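Local coordinates for protein cytosol aminopeptidase (Coxiella burnetii, PDB 3IJ3) that probably works as a manganese-dependent leucyl-type aminopeptidase of the M17 family, removing residues from the N-termini of peptides, at residues A385-L397 with E466-E478. Numbering follows the deposited sequence. Where two conformers were deposited one is given.
Sequences ALIDASLKTDDPL and EAMALRAVFHYLE
D395 meets the start of helix 470-478 with its carboxylate, a worked example of an acidic side chain from a distant loop accepting hydrogen bonds from backbone amides at a helix start. OD2 accepts from A472 N through its anti lone pair, at 3.0 Å and nearly straight (160°), while OD1 takes a longer, more bent bond from A469 N, the N-cap residue, on its syn side. CG stands anti to the backbone N (chi1 -178°), which carries the carboxylate out to these amides; a water bridges OD1, P396 O and A469 N.

Beyond these bonds the helices pack closely through small residues, their axes 8.0 Å apart at 115°. A389 CB lies 3.2 Å from A472 O, and A472 CB rests against S390 CA and L397 CD2. Early in helix 385-393, L386 CD2 packs on Y476 CB, with A385 CB 3.5 Å from ring atom CE1; late in it, K392 crosses H475 at about a right angle, CB over one imidazole face and CD closest, 3.3 Å from NE2, and a water joins K392 NZ to H475 NE2. T393 CG2 packs on H475 CB; its OG1 and N bond A389 O from opposite faces of the carbonyl plane.

D395 N bonds S390 O in a Schellman motif and S390 OG bonds D395 O, probably fixing the backbone from which the carboxylate projects. L386 and V473 also pack on A446 and F448 of strand 445-454. Negative charge here probably complements the helix dipole.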
ATOM      1  N   ALA A 385     -21.209 -37.250  -9.637  1.00 14.87           N
ATOM      2  CA  ALA A 385     -22.058 -37.248 -10.836  1.00 14.41           C
ATOM      3  C   ALA A 385     -21.829 -35.970 -11.657  1.00 13.96           C
ATOM      4  O   ALA A 385     -21.796 -36.000 -12.891  1.00 13.59           O
ATOM      5  CB  ALA A 385     -23.541 -37.409 -10.442  1.00 14.78           C
ATOM      6  N   LEU A 386     -21.628 -34.853 -10.962  1.00 13.97           N
ATOM      7  CA  LEU A 386     -21.364 -33.566 -11.641  1.00 14.92           C
ATOM      8  C   LEU A 386     -19.969 -33.584 -12.271  1.00 16.12           C
ATOM      9  O   LEU A 386     -19.765 -33.026 -13.369  1.00 15.88           O
ATOM     10  CB  LEU A 386     -21.546 -32.390 -10.679  1.00 13.09           C
ATOM     11  CG  LEU A 386     -23.001 -32.038 -10.335  1.00 15.14           C
ATOM     12  CD1 LEU A 386     -23.175 -31.174  -9.053  1.00 15.11           C
ATOM     13  CD2 LEU A 386     -23.651 -31.391 -11.546  1.00 15.17           C
ATOM     14  N   ILE A 387     -19.006 -34.205 -11.575  1.00 15.43           N
ATOM     15  CA  ILE A 387     -17.663 -34.360 -12.120  1.00 17.05           C
ATOM     16  C   ILE A 387     -17.732 -35.205 -13.405  1.00 18.22           C
ATOM     17  O   ILE A 387     -17.125 -34.840 -14.408  1.00 17.12           O
ATOM     18  CB  ILE A 387     -16.677 -34.948 -11.095  1.00 19.44           C
ATOM     19  CG1 ILE A 387     -16.348 -33.882 -10.023  1.00 19.95           C
ATOM     20  CG2 ILE A 387     -15.381 -35.415 -11.799  1.00 21.60           C
ATOM     21  CD1 ILE A 387     -15.735 -34.450  -8.759  1.00 25.93           C
ATOM     22  N   ASP A 388     -18.461 -36.321 -13.359  1.00 17.42           N
ATOM     23  CA  ASP A 388     -18.656 -37.178 -14.554  1.00 18.57           C
ATOM     24  C   ASP A 388     -19.276 -36.385 -15.709  1.00 18.13           C
ATOM     25  O   ASP A 388     -18.834 -36.493 -16.865  1.00 16.91           O
ATOM     26  CB  ASP A 388     -19.567 -38.369 -14.235  1.00 18.92           C
ATOM     27  CG  ASP A 388     -18.900 -39.417 -13.342  1.00 27.06           C
ATOM     28  OD1 ASP A 388     -17.662 -39.377 -13.198  1.00 32.09           O
ATOM     29  OD2 ASP A 388     -19.635 -40.300 -12.808  1.00 32.18           O
ATOM     30  N   ALA A 389     -20.304 -35.590 -15.389  1.00 16.57           N
ATOM     31  CA  ALA A 389     -20.978 -34.752 -16.390  1.00 17.43           C
ATOM     32  C   ALA A 389     -20.007 -33.738 -17.000  1.00 16.84           C
ATOM     33  O   ALA A 389     -20.078 -33.442 -18.192  1.00 18.12           O
ATOM     34  CB  ALA A 389     -22.208 -34.023 -15.757  1.00 16.35           C
ATOM     35  N   SER A 390     -19.102 -33.200 -16.176  1.00 16.47           N
ATOM     36  CA  SER A 390     -18.091 -32.252 -16.642  1.00 17.93           C
ATOM     37  C   SER A 390     -17.193 -32.853 -17.723  1.00 18.83           C
ATOM     38  O   SER A 390     -16.848 -32.199 -18.714  1.00 19.41           O
ATOM     39  CB  SER A 390     -17.195 -31.867 -15.449  1.00 19.76           C
ATOM     40  OG  SER A 390     -16.238 -30.936 -15.828  1.00 23.41           O
ATOM     41  N   LEU A 391     -16.792 -34.093 -17.496  1.00 20.73           N
ATOM     42  CA  LEU A 391     -15.928 -34.816 -18.439  1.00 22.64           C
ATOM     43  C   LEU A 391     -16.682 -35.144 -19.730  1.00 24.06           C
ATOM     44  O   LEU A 391     -16.158 -34.923 -20.846  1.00 24.00           O
ATOM     45  CB  LEU A 391     -15.379 -36.063 -17.773  1.00 22.49           C
ATOM     46  CG  LEU A 391     -14.345 -35.806 -16.691  1.00 26.06           C
ATOM     47  CD1 LEU A 391     -13.992 -37.099 -15.956  1.00 29.80           C
ATOM     48  CD2 LEU A 391     -13.092 -35.170 -17.313  1.00 31.64           C
ATOM     49  N   LYS A 392     -17.924 -35.605 -19.595  1.00 24.03           N
ATOM     50  CA  LYS A 392     -18.730 -35.941 -20.781  1.00 24.97           C
ATOM     51  C   LYS A 392     -19.010 -34.737 -21.692  1.00 24.52           C
ATOM     52  O   LYS A 392     -19.040 -34.877 -22.920  1.00 24.61           O
ATOM     53  CB  LYS A 392     -20.056 -36.601 -20.386  1.00 25.82           C
ATOM     54  CG  LYS A 392     -19.904 -37.968 -19.759  1.00 31.04           C
ATOM     55  CD  LYS A 392     -21.240 -38.714 -19.697  1.00 37.68           C
ATOM     56  CE  LYS A 392     -21.096 -40.178 -19.219  1.00 39.08           C
ATOM     57  NZ  LYS A 392     -20.634 -40.337 -17.808  1.00 39.28           N
ATOM     58  N   THR A 393     -19.230 -33.566 -21.096  1.00 21.39           N
ATOM     59  CA  THR A 393     -19.537 -32.352 -21.826  1.00 21.46           C
ATOM     60  C   THR A 393     -18.337 -31.453 -22.136  1.00 21.57           C
ATOM     61  O   THR A 393     -18.490 -30.455 -22.837  1.00 22.54           O
ATOM     62  CB  THR A 393     -20.516 -31.478 -21.013  1.00 21.85           C
ATOM     63  OG1 THR A 393     -19.939 -31.186 -19.725  1.00 18.35           O
ATOM     64  CG2 THR A 393     -21.854 -32.200 -20.825  1.00 22.33           C
ATOM     65  N   ASP A 394     -17.172 -31.783 -21.605  1.00 22.73           N
ATOM     66  CA  ASP A 394     -15.991 -30.909 -21.719  1.00 24.91           C
ATOM     67  C   ASP A 394     -16.348 -29.485 -21.265  1.00 24.23           C
ATOM     68  O   ASP A 394     -16.042 -28.494 -21.941  1.00 24.53           O
ATOM     69  CB  ASP A 394     -15.388 -30.887 -23.137  1.00 25.85           C
ATOM     70  CG  ASP A 394     -14.088 -30.053 -23.209  1.00 32.48           C
ATOM     71  OD1 ASP A 394     -13.421 -29.872 -22.153  1.00 37.20           O
ATOM     72  OD2 ASP A 394     -13.726 -29.587 -24.316  1.00 38.94           O
ATOM     73  N   ASP A 395     -17.062 -29.384 -20.141  1.00 21.75           N
ATOM     74  CA  ASP A 395     -17.424 -28.112 -19.547  1.00 21.01           C
ATOM     75  C   ASP A 395     -16.761 -28.224 -18.174  1.00 20.90           C
ATOM     76  O   ASP A 395     -17.321 -28.822 -17.265  1.00 20.47           O
ATOM     77  CB  ASP A 395     -18.936 -27.987 -19.453  1.00 21.04           C
ATOM     78  CG  ASP A 395     -19.387 -26.666 -18.896  1.00 23.10           C
ATOM     79  OD1 ASP A 395     -18.600 -25.689 -18.889  1.00 22.20           O
ATOM     80  OD2 ASP A 395     -20.577 -26.605 -18.499  1.00 23.25           O
ATOM     81  N   PRO A 396     -15.554 -27.670 -18.039  1.00 19.67           N
ATOM     82  CA  PRO A 396     -14.769 -27.935 -16.832  1.00 19.03           C
ATOM     83  C   PRO A 396     -15.276 -27.410 -15.505  1.00 17.55           C
ATOM     84  O   PRO A 396     -15.848 -26.342 -15.437  1.00 16.97           O
ATOM     85  CB  PRO A 396     -13.386 -27.329 -17.138  1.00 19.72           C
ATOM     86  CG  PRO A 396     -13.513 -26.539 -18.341  1.00 22.68           C
ATOM     87  CD  PRO A 396     -14.829 -26.860 -19.031  1.00 20.08           C
ATOM     88  N   LEU A 397     -15.028 -28.214 -14.475  1.00 16.81           N
ATOM     89  CA  LEU A 397     -15.327 -27.880 -13.108  1.00 16.84           C
ATOM     90  C   LEU A 397     -14.386 -28.707 -12.235  1.00 15.34           C
ATOM     91  O   LEU A 397     -13.826 -29.717 -12.695  1.00 15.60           O
ATOM     92  CB  LEU A 397     -16.802 -28.098 -12.781  1.00 19.02           C
ATOM     93  CG  LEU A 397     -17.462 -29.437 -12.791  1.00 22.38           C
ATOM     94  CD1 LEU A 397     -17.206 -30.131 -11.457  1.00 25.82           C
ATOM     95  CD2 LEU A 397     -18.986 -29.294 -13.023  1.00 21.99           C
ATOM     96  N   GLU A 466     -19.590 -14.389 -19.495  1.00 12.93           N
ATOM     97  CA  GLU A 466     -19.542 -15.713 -20.046  1.00 14.13           C
ATOM     98  C   GLU A 466     -20.261 -16.719 -19.190  1.00 14.15           C
ATOM     99  O   GLU A 466     -20.353 -16.570 -17.959  1.00 14.88           O
ATOM    100  CB  GLU A 466     -18.077 -16.138 -20.231  1.00 14.60           C
ATOM    101  CG  GLU A 466     -17.881 -17.451 -20.929  1.00 16.35           C
ATOM    102  CD  GLU A 466     -18.485 -17.465 -22.327  1.00 17.13           C
ATOM    103  OE1 GLU A 466     -17.710 -17.348 -23.287  1.00 17.73           O
ATOM    104  OE2 GLU A 466     -19.743 -17.562 -22.467  1.00 16.21           O
ATOM    105  N   ALA A 467     -20.805 -17.738 -19.868  1.00 13.35           N
ATOM    106  CA  ALA A 467     -21.468 -18.860 -19.225  1.00 14.48           C
ATOM    107  C   ALA A 467     -20.484 -20.004 -19.019  1.00 14.28           C
ATOM    108  O   ALA A 467     -19.764 -20.404 -19.954  1.00 15.32           O
ATOM    109  CB  ALA A 467     -22.637 -19.355 -20.094  1.00 13.35           C
ATOM    110  N   MET A 468     -20.545 -20.613 -17.857  0.70 14.34           N
ATOM    111  CA  MET A 468     -19.709 -21.737 -17.551  0.70 15.79           C
ATOM    112  C   MET A 468     -20.469 -22.667 -16.635  0.70 15.84           C
ATOM    113  O   MET A 468     -21.517 -22.308 -16.090  0.70 16.50           O
ATOM    114  CB  MET A 468     -18.392 -21.269 -16.963  0.70 17.39           C
ATOM    115  CG  MET A 468     -18.529 -20.316 -15.818  0.70 18.57           C
ATOM    116  SD  MET A 468     -17.072 -19.262 -15.609  0.70 20.99           S
ATOM    117  CE  MET A 468     -17.158 -18.384 -17.174  0.70 25.78           C
ATOM    118  N   ALA A 469     -19.993 -23.898 -16.575  1.00 15.53           N
ATOM    119  CA  ALA A 469     -20.574 -24.965 -15.743  1.00 16.46           C
ATOM    120  C   ALA A 469     -21.961 -25.484 -16.132  1.00 19.17           C
ATOM    121  O   ALA A 469     -22.298 -26.614 -15.773  1.00 16.46           O
ATOM    122  CB  ALA A 469     -20.609 -24.568 -14.269  1.00 16.71           C
ATOM    123  N   LEU A 470     -22.743 -24.684 -16.859  1.00 19.81           N
ATOM    124  CA  LEU A 470     -24.124 -25.051 -17.197  1.00 20.47           C
ATOM    125  C   LEU A 470     -24.348 -26.253 -18.034  1.00 19.19           C
ATOM    126  O   LEU A 470     -25.331 -26.965 -17.805  1.00 18.08           O
ATOM    127  CB  LEU A 470     -24.896 -23.878 -17.846  1.00 21.84           C
ATOM    128  CG  LEU A 470     -25.085 -22.654 -17.009  1.00 25.59           C
ATOM    129  CD1 LEU A 470     -26.240 -21.857 -17.650  1.00 24.40           C
ATOM    130  CD2 LEU A 470     -25.433 -23.069 -15.606  1.00 24.76           C
ATOM    131  N   ARG A 471     -23.500 -26.484 -19.038  0.50 19.52           N
ATOM    132  CA  ARG A 471     -23.664 -27.667 -19.861  0.50 19.44           C
ATOM    133  C   ARG A 471     -23.474 -28.911 -19.007  0.50 18.24           C
ATOM    134  O   ARG A 471     -24.238 -29.862 -19.132  0.50 16.33           O
ATOM    135  CB  ARG A 471     -22.743 -27.699 -21.087  0.50 20.52           C
ATOM    136  CG  ARG A 471     -22.990 -26.547 -22.061  0.50 24.80           C
ATOM    137  CD  ARG A 471     -22.755 -26.985 -23.483  0.50 28.33           C
ATOM    138  NE  ARG A 471     -23.702 -28.046 -23.814  0.50 32.44           N
ATOM    139  CZ  ARG A 471     -23.422 -29.344 -23.782  0.50 31.33           C
ATOM    140  NH1 ARG A 471     -22.198 -29.759 -23.486  0.50 34.78           N
ATOM    141  NH2 ARG A 471     -24.357 -30.221 -24.083  0.50 32.72           N
ATOM    142  N   ALA A 472     -22.495 -28.875 -18.102  1.00 16.76           N
ATOM    143  CA  ALA A 472     -22.232 -30.021 -17.211  1.00 16.14           C
ATOM    144  C   ALA A 472     -23.443 -30.237 -16.323  1.00 14.25           C
ATOM    145  O   ALA A 472     -23.946 -31.354 -16.203  1.00 14.36           O
ATOM    146  CB  ALA A 472     -20.982 -29.770 -16.322  1.00 15.90           C
ATOM    147  N   VAL A 473     -23.896 -29.172 -15.668  1.00 15.25           N
ATOM    148  CA  VAL A 473     -25.056 -29.295 -14.765  1.00 14.86           C
ATOM    149  C   VAL A 473     -26.288 -29.787 -15.520  1.00 15.07           C
ATOM    150  O   VAL A 473     -26.986 -30.680 -15.039  1.00 13.11           O
ATOM    151  CB  VAL A 473     -25.383 -28.001 -14.018  1.00 15.99           C
ATOM    152  CG1 VAL A 473     -26.669 -28.175 -13.155  1.00 15.32           C
ATOM    153  CG2 VAL A 473     -24.183 -27.556 -13.153  1.00 16.51           C
ATOM    154  N   PHE A 474     -26.557 -29.225 -16.702  1.00 13.74           N
ATOM    155  CA  PHE A 474     -27.719 -29.659 -17.465  1.00 14.23           C
ATOM    156  C   PHE A 474     -27.636 -31.125 -17.869  1.00 13.83           C
ATOM    157  O   PHE A 474     -28.645 -31.857 -17.837  1.00 13.95           O
ATOM    158  CB  PHE A 474     -28.007 -28.764 -18.685  1.00 14.49           C
ATOM    159  CG  PHE A 474     -29.318 -29.075 -19.322  1.00 12.50           C
ATOM    160  CD1 PHE A 474     -30.502 -28.714 -18.702  1.00 14.87           C
ATOM    161  CD2 PHE A 474     -29.383 -29.756 -20.527  1.00 16.80           C
ATOM    162  CE1 PHE A 474     -31.737 -29.046 -19.248  1.00 17.65           C
ATOM    163  CE2 PHE A 474     -30.620 -30.070 -21.091  1.00 19.91           C
ATOM    164  CZ  PHE A 474     -31.802 -29.694 -20.436  1.00 17.73           C
ATOM    165  N   HIS A 475     -26.453 -31.568 -18.300  1.00 13.71           N
ATOM    166  CA  HIS A 475     -26.247 -32.973 -18.643  1.00 13.26           C
ATOM    167  C   HIS A 475     -26.616 -33.858 -17.434  1.00 12.90           C
ATOM    168  O   HIS A 475     -27.331 -34.865 -17.567  1.00 12.92           O
ATOM    169  CB  HIS A 475     -24.794 -33.211 -19.073  1.00 12.88           C
ATOM    170  CG  HIS A 475     -24.457 -34.646 -19.291  1.00 17.37           C
ATOM    171  ND1 HIS A 475     -24.541 -35.248 -20.529  1.00 21.42           N
ATOM    172  CD2 HIS A 475     -24.041 -35.603 -18.431  1.00 17.55           C
ATOM    173  CE1 HIS A 475     -24.205 -36.522 -20.415  1.00 22.04           C
ATOM    174  NE2 HIS A 475     -23.905 -36.763 -19.151  1.00 16.80           N
ATOM    175  N   TYR A 476     -26.107 -33.493 -16.263  1.00 13.44           N
ATOM    176  CA  TYR A 476     -26.415 -34.204 -15.031  1.00 12.69           C
ATOM    177  C   TYR A 476     -27.946 -34.288 -14.806  1.00 12.80           C
ATOM    178  O   TYR A 476     -28.491 -35.362 -14.535  1.00 14.41           O
ATOM    179  CB  TYR A 476     -25.713 -33.539 -13.811  1.00 13.58           C
ATOM    180  CG  TYR A 476     -26.292 -34.055 -12.530  1.00 11.71           C
ATOM    181  CD1 TYR A 476     -26.022 -35.340 -12.110  1.00 17.70           C
ATOM    182  CD2 TYR A 476     -27.209 -33.319 -11.816  1.00 14.83           C
ATOM    183  CE1 TYR A 476     -26.598 -35.851 -10.975  1.00 20.89           C
ATOM    184  CE2 TYR A 476     -27.789 -33.819 -10.665  1.00 15.43           C
ATOM    185  CZ  TYR A 476     -27.479 -35.091 -10.253  1.00 18.29           C
ATOM    186  OH  TYR A 476     -28.065 -35.629  -9.136  1.00 17.60           O
ATOM    187  N   LEU A 477     -28.638 -33.153 -14.940  1.00 13.32           N
ATOM    188  CA  LEU A 477     -30.080 -33.123 -14.743  1.00 13.20           C
ATOM    189  C   LEU A 477     -30.835 -34.016 -15.727  1.00 13.59           C
ATOM    190  O   LEU A 477     -31.781 -34.699 -15.350  1.00 14.77           O
ATOM    191  CB  LEU A 477     -30.616 -31.689 -14.806  1.00 12.56           C
ATOM    192  CG  LEU A 477     -30.095 -30.751 -13.716  1.00 13.06           C
ATOM    193  CD1 LEU A 477     -30.624 -29.318 -13.951  1.00 12.99           C
ATOM    194  CD2 LEU A 477     -30.499 -31.248 -12.317  1.00 14.20           C
ATOM    195  N   GLU A 478     -30.408 -34.024 -16.977  1.00 13.67           N
ATOM    196  CA  GLU A 478     -31.043 -34.887 -17.966  1.00 15.47           C
ATOM    197  C   GLU A 478     -30.837 -36.358 -17.634  1.00 15.36           C
ATOM    198  O   GLU A 478     -31.758 -37.162 -17.770  1.00 17.14           O
ATOM    199  CB  GLU A 478     -30.537 -34.598 -19.378  1.00 17.76           C
ATOM    200  CG  GLU A 478     -31.099 -33.335 -19.986  1.00 21.53           C
ATOM    201  CD  GLU A 478     -30.946 -33.325 -21.506  1.00 32.74           C
ATOM    202  OE1 GLU A 478     -29.806 -33.522 -21.990  1.00 35.83           O
ATOM    203  OE2 GLU A 478     -31.979 -33.123 -22.202  1.00 36.05           O
TER
HETATM  204  O   HOH W   1     -22.660 -38.324 -16.805  1.00 30.14           O
HETATM  205  O   HOH W   2     -16.930 -24.637 -17.207  1.00 20.26           O